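PDB 3EHC: SnoaL-like polyketide cyclase from Agrobacterium tumefaciens str. C58, which is of unknown function but, as a SnoaL-like member of the NTF2 clan, may act as a polyketide cyclase or bind a small molecule in its fold. Local coordinates for residues T70-T81 against R95-F106. Numbering follows the deposited sequence. Where two conformers were deposited one is given.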
ATOM      1  N   THR B  70      -1.009  -2.659  17.988  1.00 41.87           N
ATOM      2  CA  THR B  70       0.332  -3.096  17.586  1.00 40.80           C
ATOM      3  C   THR B  70       0.727  -2.700  16.182  1.00 40.40           C
ATOM      4  O   THR B  70       1.904  -2.783  15.845  1.00 38.82           O
ATOM      5  CB  THR B  70       0.522  -4.639  17.769  1.00 42.00           C
ATOM      6  OG1 THR B  70      -0.348  -5.359  16.886  1.00 46.13           O
ATOM      7  CG2 THR B  70       0.261  -5.049  19.245  1.00 40.75           C
ATOM      8  N   ARG B  71      -0.225  -2.267  15.362  1.00 39.48           N
ATOM      9  CA  ARG B  71       0.070  -2.050  13.950  1.00 39.66           C
ATOM     10  C   ARG B  71      -0.446  -0.714  13.440  1.00 36.80           C
ATOM     11  O   ARG B  71      -1.440  -0.192  13.933  1.00 34.38           O
ATOM     12  CB  ARG B  71      -0.520  -3.187  13.129  1.00 39.89           C
ATOM     13  CG  ARG B  71       0.021  -4.574  13.456  1.00 43.57           C
ATOM     14  CD  ARG B  71      -0.615  -5.625  12.541  1.00 49.38           C
ATOM     15  NE  ARG B  71       0.393  -6.435  11.842  1.00 55.28           N
ATOM     16  CZ  ARG B  71       0.727  -7.692  12.156  1.00 56.58           C
ATOM     17  NH1 ARG B  71       0.132  -8.329  13.169  1.00 58.25           N
ATOM     18  NH2 ARG B  71       1.678  -8.316  11.455  1.00 59.77           N
ATOM     19  N   LEU B  72       0.250  -0.171  12.446  1.00 35.62           N
ATOM     20  CA  LEU B  72      -0.186   1.069  11.776  1.00 35.51           C
ATOM     21  C   LEU B  72      -0.008   0.911  10.266  1.00 34.49           C
ATOM     22  O   LEU B  72       1.007   0.365   9.809  1.00 32.32           O
ATOM     23  CB  LEU B  72       0.558   2.315  12.317  1.00 33.00           C
ATOM     24  CG  LEU B  72       0.247   3.696  11.715  1.00 35.72           C
ATOM     25  CD1 LEU B  72       0.379   4.788  12.736  1.00 29.07           C
ATOM     26  CD2 LEU B  72       1.165   3.989  10.480  1.00 29.54           C
ATOM     27  N   ALA B  73      -1.025   1.335   9.515  1.00 33.30           N
ATOM     28  CA  ALA B  73      -0.957   1.409   8.059  1.00 33.03           C
ATOM     29  C   ALA B  73      -1.068   2.887   7.666  1.00 33.67           C
ATOM     30  O   ALA B  73      -1.973   3.600   8.152  1.00 32.33           O
ATOM     31  CB  ALA B  73      -2.079   0.606   7.455  1.00 30.94           C
ATOM     32  N   ALA B  74      -0.154   3.342   6.800  1.00 32.09           N
ATOM     33  CA  ALA B  74      -0.132   4.738   6.321  1.00 32.28           C
ATOM     34  C   ALA B  74      -0.218   4.811   4.795  1.00 32.08           C
ATOM     35  O   ALA B  74       0.439   4.042   4.100  1.00 31.81           O
ATOM     36  CB  ALA B  74       1.141   5.455   6.817  1.00 29.58           C
ATOM     37  N   ARG B  75      -1.065   5.709   4.283  1.00 32.05           N
ATOM     38  CA  ARG B  75      -0.953   6.198   2.917  1.00 32.00           C
ATOM     39  C   ARG B  75      -0.221   7.534   2.991  1.00 33.39           C
ATOM     40  O   ARG B  75      -0.748   8.494   3.516  1.00 33.30           O
ATOM     41  CB  ARG B  75      -2.314   6.366   2.260  1.00 29.74           C
ATOM     42  CG  ARG B  75      -2.265   6.984   0.884  1.00 29.87           C
ATOM     43  CD  ARG B  75      -3.716   7.073   0.378  1.00 34.08           C
ATOM     44  NE  ARG B  75      -3.879   7.959  -0.756  1.00 31.68           N
ATOM     45  CZ  ARG B  75      -3.601   7.602  -2.007  1.00 36.66           C
ATOM     46  NH1 ARG B  75      -3.166   6.373  -2.309  1.00 33.24           N
ATOM     47  NH2 ARG B  75      -3.803   8.461  -2.959  1.00 34.60           N
ATOM     48  N   LEU B  76       0.999   7.551   2.459  1.00 35.94           N
ATOM     49  CA  LEU B  76       1.861   8.709   2.395  1.00 35.82           C
ATOM     50  C   LEU B  76       1.834   9.213   0.964  1.00 37.38           C
ATOM     51  O   LEU B  76       1.924   8.411   0.025  1.00 36.16           O
ATOM     52  CB  LEU B  76       3.301   8.295   2.708  1.00 37.17           C
ATOM     53  CG  LEU B  76       3.535   7.590   4.042  1.00 36.37           C
ATOM     54  CD1 LEU B  76       4.918   6.924   4.139  1.00 42.74           C
ATOM     55  CD2 LEU B  76       3.336   8.644   5.069  1.00 32.26           C
ATOM     56  N   PHE B  77       1.753  10.534   0.822  1.00 35.17           N
ATOM     57  CA  PHE B  77       1.737  11.216  -0.438  1.00 36.36           C
ATOM     58  C   PHE B  77       3.038  12.030  -0.588  1.00 36.09           C
ATOM     59  O   PHE B  77       3.451  12.750   0.336  1.00 35.23           O
ATOM     60  CB  PHE B  77       0.498  12.120  -0.516  1.00 39.88           C
ATOM     61  CG  PHE B  77       0.528  13.052  -1.692  1.00 46.67           C
ATOM     62  CD1 PHE B  77       0.481  12.539  -2.983  1.00 47.02           C
ATOM     63  CD2 PHE B  77       0.663  14.435  -1.511  1.00 51.57           C
ATOM     64  CE1 PHE B  77       0.537  13.361  -4.077  1.00 46.41           C
ATOM     65  CE2 PHE B  77       0.716  15.291  -2.625  1.00 51.75           C
ATOM     66  CZ  PHE B  77       0.661  14.748  -3.908  1.00 49.90           C
ATOM     67  N   PHE B  78       3.695  11.846  -1.737  1.00 35.35           N
ATOM     68  CA  PHE B  78       4.938  12.544  -2.071  1.00 34.21           C
ATOM     69  C   PHE B  78       4.760  13.402  -3.291  1.00 34.03           C
ATOM     70  O   PHE B  78       4.108  13.005  -4.255  1.00 35.23           O
ATOM     71  CB  PHE B  78       6.065  11.552  -2.332  1.00 32.82           C
ATOM     72  CG  PHE B  78       6.438  10.743  -1.139  1.00 32.85           C
ATOM     73  CD1 PHE B  78       7.340  11.236  -0.207  1.00 34.96           C
ATOM     74  CD2 PHE B  78       5.886   9.454  -0.949  1.00 38.17           C
ATOM     75  CE1 PHE B  78       7.683  10.475   0.911  1.00 34.14           C
ATOM     76  CE2 PHE B  78       6.229   8.679   0.130  1.00 30.51           C
ATOM     77  CZ  PHE B  78       7.124   9.173   1.067  1.00 37.03           C
ATOM     78  N   ASP B  79       5.339  14.592  -3.213  1.00 35.10           N
ATOM     79  CA  ASP B  79       5.400  15.551  -4.289  1.00 34.35           C
ATOM     80  C   ASP B  79       6.829  16.115  -4.242  1.00 34.79           C
ATOM     81  O   ASP B  79       7.146  16.961  -3.426  1.00 33.33           O
ATOM     82  CB  ASP B  79       4.329  16.623  -4.036  1.00 35.45           C
ATOM     83  CG  ASP B  79       4.159  17.607  -5.186  1.00 36.97           C
ATOM     84  OD1 ASP B  79       4.889  17.528  -6.190  1.00 37.98           O
ATOM     85  OD2 ASP B  79       3.253  18.466  -5.076  1.00 38.32           O
ATOM     86  N   CYS B  80       7.702  15.573  -5.078  1.00 35.04           N
ATOM     87  CA  CYS B  80       9.132  15.737  -4.899  1.00 34.26           C
ATOM     88  C   CYS B  80       9.889  15.636  -6.233  1.00 32.97           C
ATOM     89  O   CYS B  80       9.268  15.438  -7.284  1.00 30.82           O
ATOM     90  CB  CYS B  80       9.613  14.716  -3.876  1.00 33.42           C
ATOM     91  SG  CYS B  80       9.317  13.052  -4.365  1.00 35.67           S
ATOM     92  N   THR B  81      11.218  15.782  -6.170  1.00 34.62           N
ATOM     93  CA  THR B  81      12.048  15.991  -7.345  1.00 33.80           C
ATOM     94  C   THR B  81      13.308  15.105  -7.252  1.00 33.66           C
ATOM     95  O   THR B  81      14.366  15.546  -6.823  1.00 32.78           O
ATOM     96  CB  THR B  81      12.368  17.532  -7.494  1.00 33.75           C
ATOM     97  OG1 THR B  81      11.218  18.338  -7.155  1.00 30.40           O
ATOM     98  CG2 THR B  81      12.805  17.903  -8.885  1.00 29.37           C
ATOM     99  N   ARG B  95       9.714  17.025 -11.242  1.00 33.99           N
ATOM    100  CA  ARG B  95       8.803  16.896 -10.114  1.00 34.11           C
ATOM    101  C   ARG B  95       7.700  15.869 -10.383  1.00 34.47           C
ATOM    102  O   ARG B  95       7.034  15.916 -11.430  1.00 35.37           O
ATOM    103  CB  ARG B  95       8.146  18.245  -9.803  1.00 33.34           C
ATOM    104  CG  ARG B  95       7.100  18.166  -8.687  1.00 36.74           C
ATOM    105  CD  ARG B  95       6.682  19.542  -8.204  1.00 35.49           C
ATOM    106  NE  ARG B  95       7.702  20.017  -7.267  1.00 45.26           N
ATOM    107  CZ  ARG B  95       7.517  20.268  -5.967  1.00 49.02           C
ATOM    108  NH1 ARG B  95       6.308  20.136  -5.427  1.00 51.02           N
ATOM    109  NH2 ARG B  95       8.537  20.701  -5.198  1.00 45.10           N
ATOM    110  N   VAL B  96       7.494  14.949  -9.441  1.00 34.87           N
ATOM    111  CA  VAL B  96       6.541  13.864  -9.633  1.00 33.05           C
ATOM    112  C   VAL B  96       5.782  13.657  -8.339  1.00 34.09           C
ATOM    113  O   VAL B  96       6.275  13.968  -7.272  1.00 33.88           O
ATOM    114  CB  VAL B  96       7.234  12.533 -10.098  1.00 35.78           C
ATOM    115  CG1 VAL B  96       7.760  12.624 -11.594  1.00 29.99           C
ATOM    116  CG2 VAL B  96       8.345  12.130  -9.133  1.00 30.26           C
ATOM    117  N   GLN B  97       4.543  13.188  -8.455  1.00 35.14           N
ATOM    118  CA  GLN B  97       3.702  12.883  -7.316  1.00 35.47           C
ATOM    119  C   GLN B  97       3.390  11.381  -7.313  1.00 35.38           C
ATOM    120  O   GLN B  97       3.029  10.803  -8.333  1.00 37.30           O
ATOM    121  CB  GLN B  97       2.389  13.664  -7.325  1.00 35.97           C
ATOM    122  CG  GLN B  97       2.528  15.163  -7.205  1.00 33.24           C
ATOM    123  CD  GLN B  97       2.882  15.766  -8.531  1.00 35.99           C
ATOM    124  OE1 GLN B  97       2.364  15.332  -9.543  1.00 39.99           O
ATOM    125  NE2 GLN B  97       3.791  16.743  -8.542  1.00 30.79           N
ATOM    126  N   PHE B  98       3.562  10.755  -6.172  1.00 34.58           N
ATOM    127  CA  PHE B  98       3.241   9.349  -6.033  1.00 35.23           C
ATOM    128  C   PHE B  98       2.995   9.030  -4.578  1.00 35.31           C
ATOM    129  O   PHE B  98       3.459   9.732  -3.690  1.00 33.32           O
ATOM    130  CB  PHE B  98       4.398   8.484  -6.541  1.00 36.36           C
ATOM    131  CG  PHE B  98       5.702   8.746  -5.847  1.00 34.50           C
ATOM    132  CD1 PHE B  98       6.540   9.748  -6.285  1.00 34.58           C
ATOM    133  CD2 PHE B  98       6.096   7.982  -4.771  1.00 36.04           C
ATOM    134  CE1 PHE B  98       7.720  10.006  -5.647  1.00 35.28           C
ATOM    135  CE2 PHE B  98       7.286   8.232  -4.144  1.00 36.67           C
ATOM    136  CZ  PHE B  98       8.103   9.248  -4.580  1.00 35.20           C
ATOM    137  N   CYS B  99       2.269   7.949  -4.334  0.50 36.06           N
ATOM    138  CA  CYS B  99       2.002   7.530  -2.968  0.50 34.94           C
ATOM    139  C   CYS B  99       2.775   6.275  -2.613  0.50 35.29           C
ATOM    140  O   CYS B  99       3.241   5.541  -3.484  0.50 32.97           O
ATOM    141  CB  CYS B  99       0.515   7.298  -2.759  0.50 33.89           C
ATOM    142  SG  CYS B  99      -0.439   8.783  -2.776  0.50 26.11           S
ATOM    143  N   GLU B 100       2.909   6.068  -1.310  1.00 35.64           N
ATOM    144  CA  GLU B 100       3.466   4.854  -0.733  1.00 39.53           C
ATOM    145  C   GLU B 100       2.436   4.337   0.283  1.00 36.97           C
ATOM    146  O   GLU B 100       1.908   5.114   1.085  1.00 35.50           O
ATOM    147  CB  GLU B 100       4.771   5.152  -0.012  1.00 38.57           C
ATOM    148  CG  GLU B 100       5.499   3.910   0.516  1.00 43.59           C
ATOM    149  CD  GLU B 100       6.659   4.250   1.464  1.00 47.41           C
ATOM    150  OE1 GLU B 100       7.068   5.427   1.532  1.00 58.20           O
ATOM    151  OE2 GLU B 100       7.169   3.328   2.142  1.00 60.21           O
ATOM    152  N   HIS B 101       2.144   3.038   0.215  1.00 36.22           N
ATOM    153  CA  HIS B 101       1.287   2.362   1.187  1.00 33.85           C
ATOM    154  C   HIS B 101       2.132   1.411   2.013  1.00 32.80           C
ATOM    155  O   HIS B 101       2.737   0.477   1.503  1.00 31.00           O
ATOM    156  CB  HIS B 101       0.197   1.581   0.505  1.00 31.06           C
ATOM    157  CG  HIS B 101      -0.847   2.446  -0.126  1.00 31.72           C
ATOM    158  ND1 HIS B 101      -2.024   1.944  -0.629  1.00 32.92           N
ATOM    159  CD2 HIS B 101      -0.883   3.781  -0.340  1.00 30.08           C
ATOM    160  CE1 HIS B 101      -2.753   2.933  -1.110  1.00 35.34           C
ATOM    161  NE2 HIS B 101      -2.082   4.058  -0.944  1.00 32.75           N
ATOM    162  N   VAL B 102       2.147   1.640   3.313  1.00 32.65           N
ATOM    163  CA  VAL B 102       3.107   0.969   4.170  1.00 33.85           C
ATOM    164  C   VAL B 102       2.444   0.492   5.469  1.00 33.77           C
ATOM    165  O   VAL B 102       1.632   1.185   6.061  1.00 32.85           O
ATOM    166  CB  VAL B 102       4.371   1.889   4.391  1.00 34.71           C
ATOM    167  CG1 VAL B 102       3.941   3.245   4.839  1.00 34.85           C
ATOM    168  CG2 VAL B 102       5.458   1.226   5.328  1.00 29.01           C
ATOM    169  N   PHE B 103       2.775  -0.738   5.842  1.00 34.08           N
ATOM    170  CA  PHE B 103       2.374  -1.366   7.112  1.00 34.28           C
ATOM    171  C   PHE B 103       3.565  -1.434   8.080  1.00 34.72           C
ATOM    172  O   PHE B 103       4.684  -1.763   7.676  1.00 33.48           O
ATOM    173  CB  PHE B 103       1.840  -2.800   6.874  1.00 34.64           C
ATOM    174  CG  PHE B 103       0.515  -2.836   6.210  1.00 32.76           C
ATOM    175  CD1 PHE B 103       0.422  -2.740   4.823  1.00 35.20           C
ATOM    176  CD2 PHE B 103      -0.664  -2.907   6.950  1.00 35.34           C
ATOM    177  CE1 PHE B 103      -0.809  -2.712   4.204  1.00 31.52           C
ATOM    178  CE2 PHE B 103      -1.917  -2.896   6.289  1.00 29.20           C
ATOM    179  CZ  PHE B 103      -1.967  -2.796   4.950  1.00 31.79           C
ATOM    180  N   TYR B 104       3.306  -1.110   9.342  1.00 36.30           N
ATOM    181  CA  TYR B 104       4.302  -1.192  10.409  1.00 36.77           C
ATOM    182  C   TYR B 104       3.814  -2.098  11.530  1.00 36.72           C
ATOM    183  O   TYR B 104       2.664  -1.998  11.967  1.00 34.45           O
ATOM    184  CB  TYR B 104       4.603   0.177  11.012  1.00 36.68           C
ATOM    185  CG  TYR B 104       5.047   1.241  10.021  1.00 38.63           C
ATOM    186  CD1 TYR B 104       4.109   2.006   9.342  1.00 32.42           C
ATOM    187  CD2 TYR B 104       6.403   1.482   9.774  1.00 37.07           C
ATOM    188  CE1 TYR B 104       4.488   2.994   8.456  1.00 37.18           C
ATOM    189  CE2 TYR B 104       6.807   2.471   8.858  1.00 35.83           C
ATOM    190  CZ  TYR B 104       5.830   3.232   8.207  1.00 42.02           C
ATOM    191  OH  TYR B 104       6.177   4.224   7.308  1.00 39.08           O
ATOM    192  N   ASP B 105       4.695  -2.995  11.969  1.00 37.74           N
ATOM    193  CA  ASP B 105       4.464  -3.786  13.155  1.00 38.38           C
ATOM    194  C   ASP B 105       5.343  -3.121  14.215  1.00 37.64           C
ATOM    195  O   ASP B 105       6.547  -2.978  14.020  1.00 38.42           O
ATOM    196  CB  ASP B 105       4.806  -5.256  12.870  1.00 39.13           C
ATOM    197  CG  ASP B 105       4.365  -6.226  13.974  1.00 50.42           C
ATOM    198  OD1 ASP B 105       3.445  -5.940  14.813  1.00 55.48           O
ATOM    199  OD2 ASP B 105       4.988  -7.321  13.996  1.00 54.32           O
ATOM    200  N   PHE B 106       4.714  -2.661  15.299  1.00 37.05           N
ATOM    201  CA  PHE B 106       5.397  -2.015  16.420  1.00 37.02           C
ATOM    202  C   PHE B 106       5.649  -3.028  17.533  1.00 39.75           C
ATOM    203  O   PHE B 106       4.831  -3.920  17.765  1.00 40.18           O
ATOM    204  CB  PHE B 106       4.568  -0.853  16.975  1.00 36.57           C
ATOM    205  CG  PHE B 106       4.738   0.421  16.224  1.00 34.23           C
ATOM    206  CD1 PHE B 106       4.023   0.643  15.043  1.00 35.63           C
ATOM    207  CD2 PHE B 106       5.622   1.394  16.678  1.00 32.11           C
ATOM    208  CE1 PHE B 106       4.181   1.813  14.325  1.00 32.91           C
ATOM    209  CE2 PHE B 106       5.790   2.563  15.980  1.00 37.47           C
ATOM    210  CZ  PHE B 106       5.055   2.776  14.787  1.00 40.94           C
TER
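D79 OD1 is gripped by Q97 of the facing strand and by R95 just ahead of it. Q97 NE2 donates to it at 2.7 Å with a nearly straight N-H (177°), in the plane of its own amide but from above the carboxylate plane; R95 NH1 adds a salt bridge whose hydrogen bond is weak. These bonds lie near one end of a long antiparallel ladder in the curved sheet of the NTF2-like fold. Ten bridges, alternately hydrogen-bonded and non-hydrogen-bonded, run without a bulge from R71-D105 to C80-V96, and strands 62-67 and 110-118 flank the two.

The face bearing R75, H101 and F103 meets the second subunit. Extended from CG to NE, the R75 chain lies alongside H101, and its NH1 donates to H101 NE2 (2.9 Å), close to both planes although guanidinium and imidazole stand steeply to each other. H101 NE2 is therefore the acceptor, consistent with a proton on ND1; H101 O bonds H101 ND1 of the second subunit. In one of its two conformers C99 SG lies over the rim of a guanidinium face, so this contact is doubtful, while R75 NE forms a salt bridge with E63.

On the other sheet face, which is covered in part by helix 5-17, the pair F78-F98 is slid apart: planes 23° from parallel, centroids 5.3 Å apart. What covers a face of the F98 ring is F78 CB, a CH-pi contact. F98 reaches this position with CG between its backbone N and carbonyl carbon (chi1 58°), and C80 SG approaches the same ring obliquely. Further along, L72 CD2 touches the Y104 ring, whose hydroxyl bonds that of Y9. E100 OE2 bonds S116, whereas E100 OE1 lies 3.6 Å from F78 CE2, at the edge of the F78 ring.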